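PDB 3W20: putative uncharacterized protein from Burkholderia ambifaria, which probably acts as a metal- and 2-oxoglutarate-dependent dioxygenase that hydroxylates N-substituted L-amino acids, here with zinc in the metal site. Local coordinates for residues G180-Q185 with R256-F261; I38-V43 with G235-F240; D49-D54 with T109-R114. All coordinates share one frame; numbering follows the deposited sequence.

From the N terminus, strand 37-41 comes first, and its pairing with strand 236-241 in interaction 2 closes the longest loop of the three. Nested inside that loop, interaction 3 joins the short helix 48-52, which follows strand 37-41, to the start of helix 111-120. Strand 178-185 is reached next; interaction 1 pairs it with strand 255-265 and crosses interaction 2, since the segments alternate along the chain. Strand 178-185 therefore lies between 236-241 and 255-265 in one sheet, and the backbones of interactions 1 and 2 meet from Phe-181 O to Thr-238 N. The helices of interaction 3 pack on this sheet through Trp-51, Trp-52 and Phe-112.

Interaction 1. Residues G180-Q185 with R256-F261; sequences GFLTIQ and RTMGLF
Gly-180 and Leu-260 exchange two backbone hydrogen bonds at one end of an antiparallel pair in the double-stranded beta-helix (DSBH) fold, the two strands running 167° apart. Phe-181 meets Gly-259 in a non-hydrogen-bonded pair with CA atoms only 4.0 Å apart; its ring brings CD1 to 4.1 Å from Thr-257 CG2 and touches Arg-141 and Arg-255. On the opposite face Leu-182, in a hydrogen-bonded pair with Met-258 (selenomethionine), brings CD2 to 4.2 Å from Met-258 SE, and Phe-112 of helix 111-120 touches both. Thr-183 returns to the Phe-181 face, where its OG1 lies 3.9 Å from Thr-257 CG2. Arg-141, Arg-255 and Thr-257 belong to the 2-oxoglutarate site, which holds no ligand in this model. The register then slips by one: Ile-184 and Gln-185 both face Arg-256, a classic beta bulge in which Arg-256 O accepts from Ile-184 N at 2.8 Å and Gln-185 N at 3.1 Å. Ile-184 uses its two branches separately, CG1 resting 3.7 Å from Met-258 CE while CG2 sits over one face of the Arg-256 guanidinium. Trp-52 adds a cation-pi contact to that group. Gln-185 stretches out toward Arg-256, CG opposite its own N (chi1 176°), and lays its amide plane 89° from the guanidinium plane. Its OE1 accepts from Arg-256 NE at 2.8 Å, the donor tilted out of the amide plane.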
ATOM      1  N   GLY A 180      11.117  20.473  -3.680  1.00 15.88           N
ATOM      2  CA  GLY A 180      10.521  21.815  -3.621  1.00 16.27           C
ATOM      3  C   GLY A 180      10.054  21.958  -2.177  1.00 17.52           C
ATOM      4  O   GLY A 180       9.242  21.096  -1.702  1.00 17.37           O
ATOM      5  N   PHE A 181      10.531  22.985  -1.433  1.00 15.76           N
ATOM      6  CA  PHE A 181       9.929  23.158  -0.093  1.00 16.56           C
ATOM      7  C   PHE A 181       9.757  24.636   0.191  1.00 16.70           C
ATOM      8  O   PHE A 181      10.610  25.486  -0.219  1.00 16.60           O
ATOM      9  CB  PHE A 181      10.794  22.478   1.005  1.00 17.12           C
ATOM     10  CG  PHE A 181      12.216  23.054   1.146  1.00 19.03           C
ATOM     11  CD1 PHE A 181      12.491  24.085   2.051  1.00 17.01           C
ATOM     12  CD2 PHE A 181      13.289  22.547   0.360  1.00 19.16           C
ATOM     13  CE1 PHE A 181      13.792  24.606   2.192  1.00 21.07           C
ATOM     14  CE2 PHE A 181      14.571  23.068   0.490  1.00 18.21           C
ATOM     15  CZ  PHE A 181      14.869  24.105   1.403  1.00 21.26           C
ATOM     16  N   LEU A 182       8.603  24.933   0.773  1.00 16.01           N
ATOM     17  CA  LEU A 182       8.225  26.313   1.118  1.00 15.60           C
ATOM     18  C   LEU A 182       8.551  26.459   2.617  1.00 17.53           C
ATOM     19  O   LEU A 182       8.155  25.609   3.412  1.00 16.49           O
ATOM     20  CB  LEU A 182       6.727  26.479   0.915  1.00 17.92           C
ATOM     21  CG  LEU A 182       6.181  27.830   1.468  1.00 18.06           C
ATOM     22  CD1 LEU A 182       6.766  29.071   0.764  1.00 18.62           C
ATOM     23  CD2 LEU A 182       4.667  27.778   1.229  1.00 19.30           C
ATOM     24  N   THR A 183       9.326  27.493   2.968  1.00 17.35           N
ATOM     25  CA  THR A 183       9.689  27.692   4.396  1.00 18.65           C
ATOM     26  C   THR A 183       8.557  28.546   4.997  1.00 17.96           C
ATOM     27  O   THR A 183       8.094  29.530   4.395  1.00 19.64           O
ATOM     28  CB  THR A 183      11.093  28.336   4.529  1.00 19.46           C
ATOM     29  OG1 THR A 183      12.063  27.415   3.982  1.00 20.51           O
ATOM     30  CG2 THR A 183      11.473  28.464   6.044  1.00 20.12           C
ATOM     31  N   ILE A 184       8.107  28.080   6.144  1.00 21.30           N
ATOM     32  CA  ILE A 184       6.984  28.718   6.885  1.00 19.41           C
ATOM     33  C   ILE A 184       7.492  29.452   8.145  1.00 21.66           C
ATOM     34  O   ILE A 184       7.118  30.618   8.357  1.00 23.02           O
ATOM     35  CB  ILE A 184       5.929  27.658   7.266  1.00 20.60           C
ATOM     36  CG1 ILE A 184       5.264  27.076   5.987  1.00 19.46           C
ATOM     37  CG2 ILE A 184       4.811  28.282   8.114  1.00 25.23           C
ATOM     38  CD1 ILE A 184       4.513  28.055   5.112  1.00 21.57           C
ATOM     39  N   GLN A 185       8.317  28.761   8.944  1.00 22.22           N
ATOM     40  CA  GLN A 185       8.990  29.325  10.148  1.00 24.95           C
ATOM     41  C   GLN A 185      10.473  29.041  10.135  1.00 25.75           C
ATOM     42  O   GLN A 185      10.884  27.877  10.038  1.00 26.30           O
ATOM     43  CB  GLN A 185       8.341  28.696  11.414  1.00 29.34           C
ATOM     44  CG  GLN A 185       8.994  29.093  12.737  1.00 28.92           C
ATOM     45  CD  GLN A 185       8.233  28.594  13.956  1.00 30.71           C
ATOM     46  OE1 GLN A 185       7.447  27.660  13.896  1.00 32.47           O
ATOM     47  NE2 GLN A 185       8.476  29.237  15.079  1.00 33.69           N
ATOM     48  N   ARG A 256       9.778  25.366  10.417  1.00 23.08           N
ATOM     49  CA  ARG A 256       8.715  24.621   9.737  1.00 24.36           C
ATOM     50  C   ARG A 256       8.786  24.833   8.227  1.00 20.76           C
ATOM     51  O   ARG A 256       8.956  25.966   7.796  1.00 21.47           O
ATOM     52  CB  ARG A 256       7.353  25.076  10.272  1.00 26.52           C
ATOM     53  CG  ARG A 256       7.115  24.522  11.671  1.00 30.15           C
ATOM     54  CD  ARG A 256       5.762  24.910  12.184  1.00 32.18           C
ATOM     55  NE  ARG A 256       5.607  26.346  12.263  1.00 31.42           N
ATOM     56  CZ  ARG A 256       4.481  26.945  11.965  1.00 31.78           C
ATOM     57  NH1 ARG A 256       3.446  26.202  11.578  1.00 36.90           N
ATOM     58  NH2 ARG A 256       4.388  28.249  12.040  1.00 30.17           N
ATOM     59  N   THR A 257       8.651  23.734   7.469  1.00 20.84           N
ATOM     60  CA  THR A 257       8.583  23.777   5.985  1.00 21.68           C
ATOM     61  C   THR A 257       7.472  22.829   5.522  1.00 19.63           C
ATOM     62  O   THR A 257       7.003  21.968   6.314  1.00 23.55           O
ATOM     63  CB  THR A 257       9.920  23.345   5.298  1.00 20.57           C
ATOM     64  OG1 THR A 257      10.097  21.970   5.537  1.00 21.44           O
ATOM     65  CG2 THR A 257      11.121  24.115   5.913  1.00 23.20           C
HETATM   66  N   MSE A 258       7.047  22.965   4.259  1.00 16.18           N
HETATM   67  CA  MSE A 258       6.143  22.053   3.634  1.00 16.61           C
HETATM   68  C   MSE A 258       6.866  21.630   2.389  1.00 16.01           C
HETATM   69  O   MSE A 258       7.371  22.507   1.684  1.00 17.36           O
HETATM   70  CB  MSE A 258       5.095  23.114   3.112  1.00 20.60           C
HETATM   71  CG  MSE A 258       3.743  22.616   2.910  1.00 30.10           C
HETATM   72 SE   MSE A 258       2.804  24.381   2.892  1.00 29.60          SE
HETATM   73  CE  MSE A 258       2.810  24.614   4.721  1.00 20.76           C
ATOM     74  N   GLY A 259       6.918  20.352   2.045  1.00 15.63           N
ATOM     75  CA  GLY A 259       7.642  20.032   0.757  1.00 16.69           C
ATOM     76  C   GLY A 259       7.128  18.816  -0.029  1.00 17.04           C
ATOM     77  O   GLY A 259       6.339  18.003   0.435  1.00 16.73           O
ATOM     78  N   LEU A 260       7.624  18.685  -1.244  1.00 15.39           N
ATOM     79  CA  LEU A 260       7.398  17.469  -2.001  1.00 14.53           C
ATOM     80  C   LEU A 260       8.571  17.333  -2.988  1.00 16.34           C
ATOM     81  O   LEU A 260       9.521  18.115  -2.932  1.00 15.06           O
ATOM     82  CB  LEU A 260       6.081  17.580  -2.744  1.00 13.96           C
ATOM     83  CG  LEU A 260       5.769  18.821  -3.562  1.00 15.44           C
ATOM     84  CD1 LEU A 260       6.506  18.934  -4.921  1.00 16.24           C
ATOM     85  CD2 LEU A 260       4.229  18.873  -3.796  1.00 14.52           C
ATOM     86  N   PHE A 261       8.473  16.303  -3.834  1.00 14.94           N
ATOM     87  CA  PHE A 261       9.420  16.126  -4.922  1.00 14.31           C
ATOM     88  C   PHE A 261       8.641  16.014  -6.232  1.00 14.26           C
ATOM     89  O   PHE A 261       7.444  15.625  -6.293  1.00 13.29           O
ATOM     90  CB  PHE A 261      10.206  14.807  -4.677  1.00 13.72           C
ATOM     91  CG  PHE A 261      11.090  14.903  -3.486  1.00 14.21           C
ATOM     92  CD1 PHE A 261      12.423  15.384  -3.618  1.00 13.84           C
ATOM     93  CD2 PHE A 261      10.616  14.487  -2.220  1.00 16.66           C
ATOM     94  CE1 PHE A 261      13.277  15.498  -2.508  1.00 16.15           C
ATOM     95  CE2 PHE A 261      11.475  14.585  -1.097  1.00 18.93           C
ATOM     96  CZ  PHE A 261      12.761  15.128  -1.224  1.00 17.24           C
TER

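Interaction 2. Residues I38-V43 with G235-F240; sequences IVMDIV and GQLTLF
Ile-38 pairs with Leu-239 and Met-40 with Leu-237 through antiparallel hydrogen-bonded pairs, the strands running 160° apart, and beyond the strand end Gly-235 O takes both Ile-42 N and Val-43 N, each at 3.0 Å. On one face, Val-39 and Thr-238 run alongside one another, with Val-39 CG2 3.9 Å from Thr-238 OG1; the other valine methyl, CG1, rests against the Gln-236 amide at CD. Gln-236 runs beside Asp-41, its NE2 donating to the syn side of Asp-41 OD1 at 2.9 Å, nearly in its own amide plane, while OE1 accepts from Gln-233 N. The face of Met-40, Leu-237 and Leu-239 is apolar, selenomethionine Met-40 bringing SE to 3.8 Å from Leu-239 CD1. Just past the strand, Ile-42 CG1, placed beside its own N by chi1 -61°, presses on Leu-237 CB at 3.5 Å. Helix 23-31 packs on the apolar face through Ala-26, Ile-23 and Leu-30. The chemistry thus divides by face: apolar side chains between sheet and helix 23-31, and on the other side an amide held at both ends, its rotation fixed because NE2 donates and OE1 accepts.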
ATOM      1  N   ILE A  38      16.839  27.169  -7.317  1.00 14.89           N
ATOM      2  CA  ILE A  38      16.084  28.429  -7.521  1.00 13.52           C
ATOM      3  C   ILE A  38      15.324  28.698  -6.237  1.00 15.19           C
ATOM      4  O   ILE A  38      14.587  27.823  -5.684  1.00 15.50           O
ATOM      5  CB  ILE A  38      15.128  28.350  -8.692  1.00 13.78           C
ATOM      6  CG1 ILE A  38      15.926  28.034  -9.984  1.00 13.28           C
ATOM      7  CG2 ILE A  38      14.453  29.744  -8.940  1.00 16.15           C
ATOM      8  CD1 ILE A  38      15.029  27.992 -11.254  1.00 13.72           C
ATOM      9  N   VAL A  39      15.476  29.933  -5.750  1.00 15.89           N
ATOM     10  CA  VAL A  39      14.724  30.349  -4.562  1.00 15.83           C
ATOM     11  C   VAL A  39      13.753  31.468  -4.916  1.00 15.36           C
ATOM     12  O   VAL A  39      14.167  32.489  -5.486  1.00 19.74           O
ATOM     13  CB  VAL A  39      15.653  30.809  -3.433  1.00 14.78           C
ATOM     14  CG1 VAL A  39      14.767  31.243  -2.249  1.00 17.50           C
ATOM     15  CG2 VAL A  39      16.563  29.654  -2.983  1.00 13.93           C
HETATM   16  N   MSE A  40      12.458  31.303  -4.618  1.00 16.46           N
HETATM   17  CA  MSE A  40      11.421  32.228  -5.105  1.00 16.03           C
HETATM   18  C   MSE A  40      10.584  32.782  -3.942  1.00 18.95           C
HETATM   19  O   MSE A  40      10.271  32.088  -3.006  1.00 18.62           O
HETATM   20  CB  MSE A  40      10.424  31.425  -6.018  1.00 17.76           C
HETATM   21  CG  MSE A  40      11.189  30.627  -7.079  1.00 18.54           C
HETATM   22 SE   MSE A  40       9.858  29.748  -8.269  1.00 21.74          SE
HETATM   23  CE  MSE A  40       9.051  31.360  -9.006  1.00 17.75           C
ATOM     24  N   ASP A  41      10.232  34.070  -4.012  1.00 18.80           N
ATOM     25  CA  ASP A  41       9.443  34.728  -2.980  1.00 21.60           C
ATOM     26  C   ASP A  41       7.980  34.544  -3.327  1.00 20.91           C
ATOM     27  O   ASP A  41       7.427  35.225  -4.162  1.00 23.64           O
ATOM     28  CB  ASP A  41       9.780  36.223  -2.945  1.00 23.59           C
ATOM     29  CG  ASP A  41      11.165  36.501  -2.459  1.00 27.83           C
ATOM     30  OD1 ASP A  41      11.956  35.574  -2.203  1.00 24.82           O
ATOM     31  OD2 ASP A  41      11.498  37.687  -2.315  1.00 25.32           O
ATOM     32  N   ILE A  42       7.351  33.577  -2.680  1.00 19.63           N
ATOM     33  CA  ILE A  42       6.007  33.159  -3.036  1.00 19.60           C
ATOM     34  C   ILE A  42       4.979  33.790  -2.118  1.00 21.69           C
ATOM     35  O   ILE A  42       3.984  34.354  -2.599  1.00 23.33           O
ATOM     36  CB  ILE A  42       5.861  31.619  -2.930  1.00 20.66           C
ATOM     37  CG1 ILE A  42       6.848  30.915  -3.902  1.00 19.89           C
ATOM     38  CG2 ILE A  42       4.416  31.217  -3.197  1.00 22.73           C
ATOM     39  CD1 ILE A  42       6.732  31.455  -5.328  1.00 20.17           C
ATOM     40  N   VAL A  43       5.183  33.656  -0.821  1.00 18.89           N
ATOM     41  CA  VAL A  43       4.090  33.999   0.107  1.00 22.30           C
ATOM     42  C   VAL A  43       4.442  35.284   0.873  1.00 23.00           C
ATOM     43  O   VAL A  43       5.523  35.353   1.514  1.00 22.17           O
ATOM     44  CB  VAL A  43       3.869  32.915   1.159  1.00 21.00           C
ATOM     45  CG1 VAL A  43       2.704  33.321   2.097  1.00 23.91           C
ATOM     46  CG2 VAL A  43       3.594  31.564   0.513  1.00 22.64           C
ATOM     47  N   GLY A 235       8.354  32.257   3.571  1.00 21.37           N
ATOM     48  CA  GLY A 235       7.614  32.733   2.406  1.00 20.40           C
ATOM     49  C   GLY A 235       8.365  32.339   1.130  1.00 20.40           C
ATOM     50  O   GLY A 235       7.822  32.429   0.032  1.00 22.39           O
ATOM     51  N   GLN A 236       9.610  31.897   1.282  1.00 19.40           N
ATOM     52  CA  GLN A 236      10.427  31.474   0.090  1.00 17.38           C
ATOM     53  C   GLN A 236      10.232  29.984  -0.252  1.00 15.46           C
ATOM     54  O   GLN A 236      10.203  29.146   0.628  1.00 17.66           O
ATOM     55  CB  GLN A 236      11.921  31.857   0.201  1.00 19.67           C
ATOM     56  CG  GLN A 236      12.174  33.369   0.316  1.00 20.29           C
ATOM     57  CD  GLN A 236      13.678  33.687   0.333  1.00 17.63           C
ATOM     58  OE1 GLN A 236      14.461  33.039   1.017  1.00 21.07           O
ATOM     59  NE2 GLN A 236      14.072  34.651  -0.479  1.00 24.25           N
ATOM     60  N   LEU A 237      10.142  29.705  -1.557  1.00 15.16           N
ATOM     61  CA  LEU A 237      10.057  28.326  -2.063  1.00 15.66           C
ATOM     62  C   LEU A 237      11.443  28.037  -2.634  1.00 14.65           C
ATOM     63  O   LEU A 237      11.928  28.792  -3.468  1.00 15.91           O
ATOM     64  CB  LEU A 237       9.077  28.301  -3.219  1.00 15.27           C
ATOM     65  CG  LEU A 237       8.959  26.947  -3.964  1.00 16.36           C
ATOM     66  CD1 LEU A 237       8.464  25.791  -3.057  1.00 21.16           C
ATOM     67  CD2 LEU A 237       7.986  27.187  -5.136  1.00 18.53           C
ATOM     68  N   THR A 238      12.034  26.931  -2.197  1.00 14.67           N
ATOM     69  CA  THR A 238      13.317  26.528  -2.710  1.00 14.09           C
ATOM     70  C   THR A 238      13.101  25.293  -3.628  1.00 14.17           C
ATOM     71  O   THR A 238      12.516  24.317  -3.151  1.00 15.14           O
ATOM     72  CB  THR A 238      14.198  26.143  -1.546  1.00 14.78           C
ATOM     73  OG1 THR A 238      14.394  27.335  -0.764  1.00 15.94           O
ATOM     74  CG2 THR A 238      15.609  25.756  -2.027  1.00 13.92           C
ATOM     75  N   LEU A 239      13.580  25.372  -4.866  1.00 15.34           N
ATOM     76  CA  LEU A 239      13.428  24.306  -5.855  1.00 13.98           C
ATOM     77  C   LEU A 239      14.861  23.903  -6.237  1.00 13.83           C
ATOM     78  O   LEU A 239      15.726  24.803  -6.444  1.00 15.79           O
ATOM     79  CB  LEU A 239      12.703  24.830  -7.040  1.00 16.25           C
ATOM     80  CG  LEU A 239      11.282  25.374  -6.769  1.00 17.72           C
ATOM     81  CD1 LEU A 239      10.856  26.118  -8.011  1.00 18.01           C
ATOM     82  CD2 LEU A 239      10.455  24.109  -6.589  1.00 18.45           C
ATOM     83  N   PHE A 240      15.198  22.614  -6.137  1.00 12.85           N
ATOM     84  CA  PHE A 240      16.535  22.248  -6.417  1.00 12.54           C
ATOM     85  C   PHE A 240      16.648  20.848  -6.981  1.00 12.71           C
ATOM     86  O   PHE A 240      15.714  20.036  -6.856  1.00 13.11           O
ATOM     87  CB  PHE A 240      17.434  22.269  -5.131  1.00 12.24           C
ATOM     88  CG  PHE A 240      16.984  21.316  -4.056  1.00 14.78           C
ATOM     89  CD1 PHE A 240      17.721  20.156  -3.756  1.00 14.47           C
ATOM     90  CD2 PHE A 240      15.847  21.614  -3.285  1.00 15.87           C
ATOM     91  CE1 PHE A 240      17.267  19.273  -2.740  1.00 15.85           C
ATOM     92  CE2 PHE A 240      15.394  20.738  -2.286  1.00 15.15           C
ATOM     93  CZ  PHE A 240      16.110  19.591  -1.988  1.00 15.87           C
TER

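Interaction 3. Residues D49-D54 with T109-R114; sequences DAWWDD and TTRFVR
Trp-51, on the weakly bonded helix 48-52, lies beside the first turn of helix 111-120, with its CA 6.5 Å from that of Arg-111, while Asp-54, just past the short helix, faces Thr-110 at the N-cap. Thr-110 OG1 accepts from Val-113 N and is also bonded to Leu-107 O. Asp-54 supplies a second group at this helix start: its OD2 accepts from Arg-111 N at 2.8 Å in a nearly straight bond (173°) that arrives from above the carboxylate plane. A water joins the same corner, donating to Trp-51 O and to Asp-54 OD2 and accepting from Phe-112 N at 3.0 Å. Arg-111, extended from CG to NE, lies over one indole face, CG 3.8 Å from the centroid of the six-membered ring in a CH-pi contact. The guanidinium turns one face to the indole rim, the planes 30° apart, with NE 3.2 Å from Trp-51 CZ2. Across the six-membered ring, Trp-51 CE3 lies 4.2 Å from Phe-112 CB. Asp-54 OD1 turns instead to Gly-56 N. With OD2 bonded to one helix-start N-H and linked through water to the next, the helix dipole would probably stabilise the carboxylate's negative charge.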
ATOM      1  N   ASP A  49       1.168  31.745   7.775  1.00 34.78           N
ATOM      2  CA  ASP A  49       0.370  30.830   8.590  1.00 33.88           C
ATOM      3  C   ASP A  49      -0.763  30.127   7.846  1.00 30.96           C
ATOM      4  O   ASP A  49      -1.000  28.942   8.071  1.00 30.41           O
ATOM      5  CB  ASP A  49      -0.165  31.575   9.843  1.00 39.81           C
ATOM      6  CG  ASP A  49       0.855  31.646  10.949  1.00 40.52           C
ATOM      7  OD1 ASP A  49       1.844  30.886  10.913  1.00 45.01           O
ATOM      8  OD2 ASP A  49       0.678  32.482  11.855  1.00 48.02           O
ATOM      9  N   ALA A  50      -1.440  30.836   6.955  1.00 32.34           N
ATOM     10  CA  ALA A  50      -2.571  30.296   6.190  1.00 32.19           C
ATOM     11  C   ALA A  50      -2.160  29.068   5.340  1.00 32.98           C
ATOM     12  O   ALA A  50      -2.974  28.163   5.133  1.00 30.15           O
ATOM     13  CB  ALA A  50      -3.233  31.374   5.304  1.00 33.57           C
ATOM     14  N   TRP A  51      -0.900  29.036   4.859  1.00 28.56           N
ATOM     15  CA  TRP A  51      -0.440  27.911   4.044  1.00 23.76           C
ATOM     16  C   TRP A  51      -0.214  26.675   4.870  1.00 23.45           C
ATOM     17  O   TRP A  51      -0.447  25.550   4.402  1.00 22.58           O
ATOM     18  CB  TRP A  51       0.828  28.311   3.334  1.00 24.15           C
ATOM     19  CG  TRP A  51       0.562  29.210   2.212  1.00 24.55           C
ATOM     20  CD1 TRP A  51       0.121  30.540   2.255  1.00 23.64           C
ATOM     21  CD2 TRP A  51       0.810  28.922   0.810  1.00 22.91           C
ATOM     22  NE1 TRP A  51       0.076  31.068   0.967  1.00 24.71           N
ATOM     23  CE2 TRP A  51       0.419  30.122   0.061  1.00 24.55           C
ATOM     24  CE3 TRP A  51       1.244  27.802   0.113  1.00 20.82           C
ATOM     25  CZ2 TRP A  51       0.517  30.189  -1.323  1.00 23.57           C
ATOM     26  CZ3 TRP A  51       1.317  27.868  -1.277  1.00 20.63           C
ATOM     27  CH2 TRP A  51       0.982  29.044  -1.984  1.00 24.05           C
ATOM     28  N   TRP A  52       0.201  26.860   6.125  1.00 23.08           N
ATOM     29  CA  TRP A  52       0.363  25.728   7.004  1.00 24.42           C
ATOM     30  C   TRP A  52      -0.925  25.187   7.556  1.00 24.05           C
ATOM     31  O   TRP A  52      -1.145  23.950   7.635  1.00 23.67           O
ATOM     32  CB  TRP A  52       1.233  26.160   8.171  1.00 24.97           C
ATOM     33  CG  TRP A  52       1.527  25.051   9.126  1.00 27.55           C
ATOM     34  CD1 TRP A  52       0.779  24.655  10.247  1.00 28.07           C
ATOM     35  CD2 TRP A  52       2.710  24.216   9.133  1.00 25.98           C
ATOM     36  NE1 TRP A  52       1.395  23.608  10.887  1.00 27.65           N
ATOM     37  CE2 TRP A  52       2.568  23.311  10.276  1.00 26.30           C
ATOM     38  CE3 TRP A  52       3.831  24.085   8.289  1.00 24.15           C
ATOM     39  CZ2 TRP A  52       3.518  22.351  10.570  1.00 27.20           C
ATOM     40  CZ3 TRP A  52       4.783  23.103   8.600  1.00 28.09           C
ATOM     41  CH2 TRP A  52       4.640  22.260   9.727  1.00 27.07           C
ATOM     42  N   ASP A  53      -1.760  26.116   8.004  1.00 25.40           N
ATOM     43  CA  ASP A  53      -3.074  25.752   8.588  1.00 26.26           C
ATOM     44  C   ASP A  53      -4.134  25.409   7.550  1.00 31.57           C
ATOM     45  O   ASP A  53      -5.254  25.125   7.920  1.00 30.51           O
ATOM     46  CB  ASP A  53      -3.609  26.946   9.422  1.00 31.78           C
ATOM     47  CG  ASP A  53      -2.641  27.419  10.487  1.00 29.88           C
ATOM     48  OD1 ASP A  53      -1.757  26.665  10.892  1.00 38.06           O
ATOM     49  OD2 ASP A  53      -2.761  28.586  10.895  1.00 36.37           O
ATOM     50  N   ASP A  54      -3.823  25.476   6.250  1.00 31.69           N
ATOM     51  CA  ASP A  54      -4.675  24.951   5.164  1.00 29.66           C
ATOM     52  C   ASP A  54      -5.463  23.691   5.565  1.00 30.29           C
ATOM     53  O   ASP A  54      -4.891  22.691   6.009  1.00 25.42           O
ATOM     54  CB  ASP A  54      -3.783  24.625   3.948  1.00 30.27           C
ATOM     55  CG  ASP A  54      -4.544  24.483   2.646  1.00 30.07           C
ATOM     56  OD1 ASP A  54      -5.468  23.650   2.483  1.00 31.87           O
ATOM     57  OD2 ASP A  54      -4.159  25.208   1.701  1.00 31.16           O
ATOM     58  N   THR A 109      -5.987  19.386  -2.239  1.00 24.85           N
ATOM     59  CA  THR A 109      -6.712  20.681  -2.198  1.00 28.20           C
ATOM     60  C   THR A 109      -5.864  21.799  -1.595  1.00 29.21           C
ATOM     61  O   THR A 109      -6.288  22.942  -1.534  1.00 23.31           O
ATOM     62  CB  THR A 109      -8.050  20.599  -1.403  1.00 27.12           C
ATOM     63  OG1 THR A 109      -7.796  20.355  -0.006  1.00 28.05           O
ATOM     64  CG2 THR A 109      -8.943  19.449  -1.990  1.00 29.02           C
ATOM     65  N   THR A 110      -4.696  21.447  -1.053  1.00 23.06           N
ATOM     66  CA  THR A 110      -3.893  22.452  -0.398  1.00 21.53           C
ATOM     67  C   THR A 110      -3.353  23.484  -1.362  1.00 18.56           C
ATOM     68  O   THR A 110      -3.084  23.179  -2.523  1.00 22.55           O
ATOM     69  CB  THR A 110      -2.729  21.859   0.441  1.00 20.17           C
ATOM     70  OG1 THR A 110      -1.768  21.295  -0.429  1.00 18.51           O
ATOM     71  CG2 THR A 110      -3.195  20.810   1.380  1.00 22.30           C
ATOM     72  N   ARG A 111      -3.181  24.724  -0.893  1.00 20.81           N
ATOM     73  CA  ARG A 111      -2.564  25.731  -1.719  1.00 20.83           C
ATOM     74  C   ARG A 111      -1.165  25.365  -2.174  1.00 20.57           C
ATOM     75  O   ARG A 111      -0.761  25.597  -3.344  1.00 21.86           O
ATOM     76  CB  ARG A 111      -2.499  27.024  -0.973  1.00 27.33           C
ATOM     77  CG  ARG A 111      -2.493  28.085  -2.013  1.00 32.56           C
ATOM     78  CD  ARG A 111      -2.971  29.356  -1.410  1.00 33.94           C
ATOM     79  NE  ARG A 111      -2.506  30.453  -2.262  1.00 39.83           N
ATOM     80  CZ  ARG A 111      -2.627  31.724  -1.935  1.00 31.44           C
ATOM     81  NH1 ARG A 111      -3.159  32.034  -0.755  1.00 38.69           N
ATOM     82  NH2 ARG A 111      -2.180  32.656  -2.739  1.00 37.14           N
ATOM     83  N   PHE A 112      -0.451  24.715  -1.265  1.00 19.67           N
ATOM     84  CA  PHE A 112       0.898  24.244  -1.567  1.00 18.04           C
ATOM     85  C   PHE A 112       0.919  23.256  -2.740  1.00 19.49           C
ATOM     86  O   PHE A 112       1.724  23.420  -3.640  1.00 17.04           O
ATOM     87  CB  PHE A 112       1.578  23.650  -0.304  1.00 16.87           C
ATOM     88  CG  PHE A 112       2.985  23.166  -0.580  1.00 18.80           C
ATOM     89  CD1 PHE A 112       3.977  24.059  -0.896  1.00 19.45           C
ATOM     90  CD2 PHE A 112       3.287  21.816  -0.581  1.00 18.64           C
ATOM     91  CE1 PHE A 112       5.284  23.599  -1.185  1.00 16.58           C
ATOM     92  CE2 PHE A 112       4.582  21.352  -0.878  1.00 15.31           C
ATOM     93  CZ  PHE A 112       5.566  22.233  -1.186  1.00 15.96           C
ATOM     94  N   VAL A 113       0.076  22.230  -2.712  1.00 18.66           N
ATOM     95  CA  VAL A 113       0.083  21.184  -3.775  1.00 17.63           C
ATOM     96  C   VAL A 113      -0.450  21.850  -5.047  1.00 20.92           C
ATOM     97  O   VAL A 113       0.132  21.681  -6.103  1.00 19.42           O
ATOM     98  CB  VAL A 113      -0.696  19.935  -3.373  1.00 16.70           C
ATOM     99  CG1 VAL A 113      -0.873  18.953  -4.559  1.00 18.61           C
ATOM    100  CG2 VAL A 113       0.022  19.190  -2.287  1.00 16.83           C
ATOM    101  N   ARG A 114      -1.478  22.702  -4.897  1.00 22.30           N
ATOM    102  CA  ARG A 114      -2.051  23.385  -6.054  1.00 24.96           C
ATOM    103  C   ARG A 114      -1.032  24.318  -6.755  1.00 22.46           C
ATOM    104  O   ARG A 114      -1.104  24.531  -7.962  1.00 21.71           O
ATOM    105  CB  ARG A 114      -3.322  24.140  -5.661  1.00 25.74           C
ATOM    106  CG  ARG A 114      -4.524  23.250  -5.466  1.00 32.60           C
ATOM    107  CD  ARG A 114      -5.699  24.106  -4.999  1.00 42.20           C
ATOM    108  NE  ARG A 114      -6.815  23.199  -4.770  1.00 49.58           N
ATOM    109  CZ  ARG A 114      -7.795  22.953  -5.642  1.00 47.68           C
ATOM    110  NH1 ARG A 114      -7.873  23.609  -6.803  1.00 39.58           N
ATOM    111  NH2 ARG A 114      -8.708  22.040  -5.332  1.00 40.77           N
TER
HETATM  112  O   HOH W   1      -1.095  25.038   1.610  1.00 22.22           O